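Local coordinates for protein Dmd discriminator of mRNA degradation (Enterobacteria phage RB69, PDB 5I8J) that acts as a phage antitoxin, probably binding and neutralising the bacterial toxin RnlA so that phage mRNA escapes degradation, at residues 6-11 / 24-29; 32-37 / 56-61; 12-17 / 42-47. All coordinates share one frame; numbering follows the deposited sequence.

Contact 1 of 3, residues 6-11 / 24-29; sequences TKVTFI and IMLSGD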
# COMPACT_ATOMS: atom_id res chain seq x y z
N THR A 6 17.02 -0.05 -1.14
CA THR A 6 15.81 0.73 -0.90
C THR A 6 14.62 -0.22 -0.91
O THR A 6 14.43 -0.95 -1.88
CB THR A 6 15.63 1.83 -1.95
OG1 THR A 6 16.76 2.71 -1.93
CG2 THR A 6 14.37 2.64 -1.71
N LYS A 7 13.82 -0.23 0.15
CA LYS A 7 12.63 -1.07 0.17
C LYS A 7 11.45 -0.27 -0.36
O LYS A 7 11.04 0.73 0.23
CB LYS A 7 12.32 -1.59 1.58
CG LYS A 7 11.12 -2.54 1.61
CD LYS A 7 10.83 -3.01 3.03
CE LYS A 7 10.52 -1.83 3.95
NZ LYS A 7 10.33 -2.25 5.36
N VAL A 8 10.91 -0.72 -1.49
CA VAL A 8 9.79 -0.02 -2.10
C VAL A 8 8.54 -0.87 -1.95
O VAL A 8 8.53 -2.03 -2.32
CB VAL A 8 10.05 0.28 -3.59
CG1 VAL A 8 8.94 1.16 -4.15
CG2 VAL A 8 11.40 0.97 -3.75
N THR A 9 7.50 -0.28 -1.38
CA THR A 9 6.21 -0.96 -1.29
C THR A 9 5.35 -0.52 -2.47
O THR A 9 5.10 0.67 -2.65
CB THR A 9 5.48 -0.64 0.03
OG1 THR A 9 6.28 -1.06 1.15
CG2 THR A 9 4.12 -1.34 0.06
N PHE A 10 4.92 -1.48 -3.28
CA PHE A 10 4.07 -1.22 -4.42
C PHE A 10 2.65 -1.64 -4.09
O PHE A 10 2.43 -2.74 -3.55
CB PHE A 10 4.56 -1.97 -5.66
CG PHE A 10 5.88 -1.50 -6.18
CD1 PHE A 10 5.95 -0.48 -7.14
CD2 PHE A 10 7.06 -2.05 -5.72
CE1 PHE A 10 7.16 -0.04 -7.62
CE2 PHE A 10 8.29 -1.61 -6.19
CZ PHE A 10 8.34 -0.61 -7.14
N ILE A 11 1.69 -0.77 -4.39
CA ILE A 11 0.29 -1.10 -4.24
C ILE A 11 -0.39 -0.96 -5.58
O ILE A 11 -0.24 0.05 -6.24
CB ILE A 11 -0.43 -0.19 -3.24
CG1 ILE A 11 0.38 -0.07 -1.95
CG2 ILE A 11 -1.83 -0.72 -2.97
CD1 ILE A 11 -0.09 1.09 -1.13
N ILE A 24 9.60 -4.70 -2.71
CA ILE A 24 10.71 -5.04 -3.60
C ILE A 24 11.95 -4.28 -3.15
O ILE A 24 11.88 -3.09 -2.88
CB ILE A 24 10.38 -4.68 -5.07
CG1 ILE A 24 9.10 -5.40 -5.51
CG2 ILE A 24 11.52 -5.09 -6.01
CD1 ILE A 24 8.65 -5.07 -6.92
N MET A 25 13.09 -4.98 -3.05
CA MET A 25 14.34 -4.31 -2.69
C MET A 25 15.06 -3.88 -3.95
O MET A 25 15.37 -4.72 -4.81
CB MET A 25 15.26 -5.22 -1.87
CG MET A 25 14.64 -5.80 -0.61
SD MET A 25 13.95 -4.54 0.46
CE MET A 25 15.38 -3.59 0.90
N LEU A 26 15.36 -2.59 -4.06
CA LEU A 26 16.00 -2.06 -5.26
C LEU A 26 17.32 -1.39 -4.91
O LEU A 26 17.42 -0.69 -3.91
CB LEU A 26 15.09 -1.05 -5.96
CG LEU A 26 13.73 -1.57 -6.42
CD1 LEU A 26 12.89 -0.42 -6.97
CD2 LEU A 26 13.90 -2.70 -7.44
N SER A 27 18.34 -1.61 -5.74
CA SER A 27 19.64 -1.05 -5.45
C SER A 27 19.86 0.29 -6.13
O SER A 27 20.84 0.99 -5.84
CB SER A 27 20.73 -2.02 -5.87
OG SER A 27 20.70 -2.18 -7.28
N GLY A 28 18.95 0.66 -7.03
CA GLY A 28 19.10 1.87 -7.81
C GLY A 28 18.35 3.06 -7.23
O GLY A 28 18.10 3.13 -6.03
N ASP A 29 17.98 3.99 -8.10
CA ASP A 29 17.41 5.25 -7.65
C ASP A 29 16.19 5.59 -8.49
O ASP A 29 15.44 4.70 -8.89
CB ASP A 29 18.47 6.34 -7.70
CG ASP A 29 19.66 6.02 -6.79
OD1 ASP A 29 19.43 5.68 -5.60
OD2 ASP A 29 20.81 6.06 -7.27
O HOH W 1 18.55 1.78 -3.70
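F10 and I24 meet at about a right angle. CD1 of I24 comes obliquely to the CD2-CE2 side of the ring, 3.6 Å from F10 CE2. V8 divides its methyls between two neighbours. With chi1 at -173°, its CG1 lies over the rim of one face of the F10 ring, and its CG2 lies 3.8 Å from L26 CD1. On the other side of the sheet M25 meets K7. The bend of the methionine at chi2 (-54°) brings SD to 3.6 Å from K7 CB, and the bend at chi3 (-63°) turns CE to the same CB, at 3.7 Å. The amine of K7 runs away from this contact.

The backbones hold these pairs in register. T6 pairs with L26, and V8 with I24, each through two hydrogen bonds; V8 N to I24 O is 2.9 Å. K7 and M25 form the non-hydrogen-bonded pair between them. A water ties off the end: T6 OG1 donates to it at 2.7 Å, and it donates to L26 O and G28 O. L26 O therefore accepts from both T6 N and the water.

Further out, F10 packs on V36, T37 and L40 of helix 30-44, and V8 touches A50. The arrangement is an antiparallel beta hairpin, strands 6-14 and 19-26, with the largely apolar face of V8, F10, I24 and L26 on the helix side.

Contact 2 of 3, residues 32-37 / 56-61; sequences EIEWVT and KVFEAD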
# COMPACT_ATOMS: atom_id res chain seq x y z
N GLU A 32 15.22 3.67 -11.93
CA GLU A 32 14.81 2.29 -11.72
C GLU A 32 13.43 2.18 -11.10
O GLU A 32 12.61 1.37 -11.51
CB GLU A 32 15.81 1.53 -10.85
CG GLU A 32 15.39 0.09 -10.63
CD GLU A 32 16.29 -0.68 -9.71
OE1 GLU A 32 16.96 -0.04 -8.88
OE2 GLU A 32 16.31 -1.92 -9.80
N ILE A 33 13.18 2.99 -10.08
CA ILE A 33 11.89 2.96 -9.39
C ILE A 33 10.76 3.27 -10.37
O ILE A 33 9.73 2.57 -10.40
CB ILE A 33 11.86 3.95 -8.22
CG1 ILE A 33 12.89 3.52 -7.16
CG2 ILE A 33 10.48 3.99 -7.59
CD1 ILE A 33 13.18 4.59 -6.13
N GLU A 34 10.96 4.30 -11.19
CA GLU A 34 9.92 4.66 -12.17
C GLU A 34 9.71 3.56 -13.20
O GLU A 34 8.56 3.22 -13.53
CB GLU A 34 10.28 5.98 -12.86
CG GLU A 34 10.17 7.19 -11.93
CD GLU A 34 10.42 8.52 -12.64
OE1 GLU A 34 10.45 8.55 -13.89
OE2 GLU A 34 10.57 9.54 -11.94
N TRP A 35 10.80 3.00 -13.72
CA TRP A 35 10.70 1.95 -14.74
C TRP A 35 9.98 0.72 -14.18
O TRP A 35 9.10 0.16 -14.81
CB TRP A 35 12.08 1.55 -15.29
CG TRP A 35 11.95 0.73 -16.54
CD1 TRP A 35 11.93 1.19 -17.82
CD2 TRP A 35 11.75 -0.69 -16.62
NE1 TRP A 35 11.76 0.14 -18.70
CE2 TRP A 35 11.64 -1.02 -17.99
CE3 TRP A 35 11.66 -1.72 -15.67
CZ2 TRP A 35 11.45 -2.33 -18.43
CZ3 TRP A 35 11.48 -3.02 -16.11
CH2 TRP A 35 11.37 -3.31 -17.48
N VAL A 36 10.37 0.32 -12.98
CA VAL A 36 9.77 -0.84 -12.34
C VAL A 36 8.27 -0.59 -12.12
O VAL A 36 7.45 -1.49 -12.35
CB VAL A 36 10.47 -1.17 -11.00
CG1 VAL A 36 9.68 -2.18 -10.19
CG2 VAL A 36 11.86 -1.72 -11.30
N THR A 37 7.93 0.64 -11.75
CA THR A 37 6.52 1.00 -11.53
C THR A 37 5.74 0.90 -12.83
O THR A 37 4.65 0.31 -12.88
CB THR A 37 6.39 2.42 -10.96
OG1 THR A 37 7.08 2.48 -9.70
CG2 THR A 37 4.92 2.78 -10.74
N LYS A 56 4.29 8.28 -0.95
CA LYS A 56 4.17 7.94 -2.36
C LYS A 56 5.19 8.71 -3.18
O LYS A 56 5.26 9.94 -3.10
CB LYS A 56 2.76 8.25 -2.88
CG LYS A 56 2.58 7.89 -4.35
CD LYS A 56 1.14 8.11 -4.80
CE LYS A 56 0.75 9.57 -4.67
NZ LYS A 56 -0.63 9.82 -5.20
N VAL A 57 5.99 8.00 -3.98
CA VAL A 57 7.06 8.66 -4.73
C VAL A 57 6.80 8.65 -6.24
O VAL A 57 7.40 9.44 -6.98
CB VAL A 57 8.44 8.02 -4.42
CG1 VAL A 57 8.77 8.15 -2.93
CG2 VAL A 57 8.47 6.55 -4.85
N PHE A 58 5.92 7.77 -6.69
CA PHE A 58 5.61 7.67 -8.11
C PHE A 58 4.35 6.85 -8.30
O PHE A 58 4.00 6.05 -7.44
CB PHE A 58 6.78 7.03 -8.88
CG PHE A 58 6.67 7.15 -10.36
CD1 PHE A 58 6.76 8.39 -10.98
CD2 PHE A 58 6.51 6.02 -11.15
CE1 PHE A 58 6.67 8.49 -12.35
CE2 PHE A 58 6.42 6.12 -12.52
CZ PHE A 58 6.50 7.37 -13.12
N GLU A 59 3.66 7.04 -9.42
CA GLU A 59 2.58 6.13 -9.78
C GLU A 59 2.35 6.12 -11.28
O GLU A 59 2.70 7.09 -11.96
CB GLU A 59 1.29 6.48 -9.04
CG GLU A 59 0.70 7.81 -9.40
CD GLU A 59 -0.35 8.23 -8.38
OE1 GLU A 59 -1.28 7.43 -8.15
OE2 GLU A 59 -0.23 9.33 -7.80
N ALA A 60 1.79 5.02 -11.77
CA ALA A 60 1.51 4.85 -13.19
C ALA A 60 0.18 4.15 -13.34
O ALA A 60 -0.09 3.17 -12.65
CB ALA A 60 2.63 4.05 -13.87
N ASP A 61 -0.67 4.64 -14.24
CA ASP A 61 -2.01 4.08 -14.38
C ASP A 61 -2.20 3.53 -15.78
O ASP A 61 -2.35 4.28 -16.75
CB ASP A 61 -3.07 5.15 -14.09
CG ASP A 61 -4.48 4.57 -14.01
OD1 ASP A 61 -4.65 3.37 -14.26
OD2 ASP A 61 -5.42 5.34 -13.72
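Helix 30-44 lies against the four-stranded sheet, and here it meets the outermost strand within this chain, 55-61. The two segment axes run 27° apart and approach to 8.3 Å. F58 carries most of the contact. E34 CG sits almost exactly above the ring centre, 3.6 Å from the F58 centroid, in a CH-pi contact. The extended glutamate chain then carries its carboxylate out over the CE1 rim of the ring, the two planes 7° apart. A salt bridge from E34 OE2 to R30 holds that end. T37 comes to the ring edge instead, with its CB in the ring plane and 3.6 Å from F58 CD2.

The threonine is fixed by its own helix. Its OG1, beside the backbone N (chi1 -60°), bonds to I33 O at 2.7 Å. T37 N reaches the same oxygen from the opposite face. This leaves CG2 to touch A60 CB at 4.1 Å. I33 CG2 and V57 CG2 make a looser apolar touch at 4.3 Å.

V57 and F58 both point to the helix, and both bond through the backbone with A50. This is consistent with a classic beta bulge in that outermost strand, within a two-layer alpha/beta sandwich.

Contact 3 of 3, residues 12-17 / 42-47; sequences GWFKSG and EVNNAL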
# COMPACT_ATOMS: atom_id res chain seq x y z
N GLY A 12 -1.10 -2.00 -6.00
CA GLY A 12 -1.70 -2.05 -7.32
C GLY A 12 -3.20 -2.27 -7.25
O GLY A 12 -3.71 -2.99 -6.38
N TRP A 13 -3.91 -1.61 -8.17
CA TRP A 13 -5.33 -1.82 -8.41
C TRP A 13 -5.57 -2.30 -9.83
O TRP A 13 -5.23 -1.60 -10.80
CB TRP A 13 -6.13 -0.53 -8.20
CG TRP A 13 -6.26 -0.09 -6.79
CD1 TRP A 13 -7.35 -0.26 -5.97
CD2 TRP A 13 -5.30 0.64 -6.03
NE1 TRP A 13 -7.10 0.31 -4.74
CE2 TRP A 13 -5.86 0.87 -4.75
CE3 TRP A 13 -4.01 1.12 -6.29
CZ2 TRP A 13 -5.17 1.54 -3.74
CZ3 TRP A 13 -3.33 1.80 -5.28
CH2 TRP A 13 -3.92 2.00 -4.02
N PHE A 14 -6.15 -3.49 -9.97
CA PHE A 14 -6.58 -3.98 -11.27
C PHE A 14 -7.82 -3.20 -11.71
O PHE A 14 -8.44 -2.51 -10.90
CB PHE A 14 -6.92 -5.48 -11.22
CG PHE A 14 -5.73 -6.36 -10.96
CD1 PHE A 14 -4.74 -6.52 -11.92
CD2 PHE A 14 -5.62 -7.06 -9.78
CE1 PHE A 14 -3.65 -7.34 -11.68
CE2 PHE A 14 -4.54 -7.88 -9.53
CZ PHE A 14 -3.55 -8.02 -10.48
N LYS A 15 -8.17 -3.30 -12.99
CA LYS A 15 -9.38 -2.64 -13.49
C LYS A 15 -10.63 -3.10 -12.75
O LYS A 15 -11.57 -2.33 -12.53
CB LYS A 15 -9.55 -2.90 -14.99
CG LYS A 15 -8.45 -2.29 -15.84
CD LYS A 15 -8.55 -2.79 -17.28
CE LYS A 15 -9.89 -2.43 -17.89
NZ LYS A 15 -10.16 -0.96 -17.82
N SER A 16 -10.62 -4.37 -12.34
CA SER A 16 -11.70 -4.95 -11.52
C SER A 16 -11.86 -4.31 -10.14
O SER A 16 -12.88 -4.51 -9.47
CB SER A 16 -11.44 -6.44 -11.32
OG SER A 16 -10.30 -6.61 -10.49
N GLY A 17 -10.85 -3.57 -9.69
CA GLY A 17 -10.87 -3.07 -8.32
C GLY A 17 -10.17 -4.02 -7.36
O GLY A 17 -9.92 -3.66 -6.20
N GLU A 42 1.95 -1.71 -16.39
CA GLU A 42 1.62 -2.04 -17.77
C GLU A 42 1.33 -3.53 -17.93
O GLU A 42 0.33 -3.91 -18.55
CB GLU A 42 2.73 -1.62 -18.74
CG GLU A 42 2.33 -1.83 -20.18
CD GLU A 42 3.31 -1.23 -21.17
OE1 GLU A 42 4.54 -1.33 -20.94
OE2 GLU A 42 2.83 -0.65 -22.18
N VAL A 43 2.20 -4.37 -17.37
CA VAL A 43 2.01 -5.82 -17.43
C VAL A 43 0.66 -6.22 -16.85
O VAL A 43 -0.01 -7.14 -17.34
CB VAL A 43 3.14 -6.55 -16.67
CG1 VAL A 43 2.82 -8.03 -16.48
CG2 VAL A 43 4.45 -6.40 -17.42
N ASN A 44 0.23 -5.51 -15.81
CA ASN A 44 -0.97 -5.89 -15.09
C ASN A 44 -2.22 -5.10 -15.47
O ASN A 44 -3.28 -5.30 -14.88
CB ASN A 44 -0.71 -5.77 -13.59
CG ASN A 44 0.17 -6.90 -13.08
OD1 ASN A 44 -0.26 -8.05 -13.04
ND2 ASN A 44 1.40 -6.58 -12.69
N ASN A 45 -2.08 -4.22 -16.47
CA ASN A 45 -3.16 -3.30 -16.83
C ASN A 45 -3.74 -2.65 -15.59
O ASN A 45 -4.95 -2.67 -15.36
CB ASN A 45 -4.25 -4.03 -17.62
CG ASN A 45 -3.75 -4.52 -18.96
OD1 ASN A 45 -3.58 -3.74 -19.89
ND2 ASN A 45 -3.51 -5.82 -19.07
N ALA A 46 -2.86 -2.08 -14.77
CA ALA A 46 -3.22 -1.67 -13.43
C ALA A 46 -2.77 -0.25 -13.10
O ALA A 46 -1.96 0.34 -13.82
CB ALA A 46 -2.63 -2.66 -12.41
N LEU A 47 -3.30 0.28 -12.02
CA LEU A 47 -2.77 1.47 -11.38
C LEU A 47 -1.79 0.99 -10.34
O LEU A 47 -2.14 0.17 -9.51
CB LEU A 47 -3.88 2.30 -10.73
CG LEU A 47 -3.46 3.35 -9.70
CD1 LEU A 47 -2.68 4.48 -10.37
CD2 LEU A 47 -4.66 3.90 -8.95
O HOH W 2 -6.50 -4.88 -14.74
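F14 meets N44 at the end of the helix. CB of F14 carries the ring beside the backbone N (chi1 -66°), which swings it toward 42-47. CD1 is the first atom to touch: it lies 3.5 Å from N44 O, which sits at the ring edge and in its plane. The same CD1 has A46 CB at 4.4 Å, obliquely placed. One atom on, CE1 faces the asparagine side chain, 3.7 Å from N44 OD1. CZ, at the tip, skirts that oxygen at longer range. The ring and amide planes are turned 71° apart. N44 ND2 bonds to L40 O, which helps set the amide. The ring of F14 also meets the ring of F20.

The backbone beside F14 joins the two segments. W13 N bonds to L47 O at 2.8 Å, and L47 N returns a bond to W13 O. L47 O also takes a close CA-H contact from G12 CA at 3.1 Å and lies at the edge of the indole. A46 CB is pressed to 3.2 Å from W13 O. The W13 and L47 side chains lie side by side and point the same way, with CE3 of W13 3.9 Å from CD2 of L47. The indole NE1 bonds to D23 of the second subunit.

K15 CG lies 3.6 Å from N45 O. A water also links the two residues, taking a bond from K15 N and giving one to N45 O. N45 has positive phi in a Schellman motif that ends helix 30-44. The chain then enters strand 46-52, which pairs antiparallel with strand 6-14 just before the type I turn F14-G17 leads to strand 19-26.

Overall arrangement
All three contacts reach the same sheet; contacts 2 and 3 also use helix 30-44. Contacts 1 and 2 have centres about 10 Å apart and touch directly, with F10 CE1 3.3 Å from T37 OG1 under the helix. Contacts 2 and 3 are about 14 Å apart between centres and meet through L47, whose CD1 lies 3.7 Å from A60 O. Contacts 1 and 3 share strand 6-14 but sit on opposite sides of the chain's centre, with centres about 19 Å apart. Strand 6-14 also serves the dimer: I11 packs on I11 of the second subunit, and T9 on W13 of that subunit.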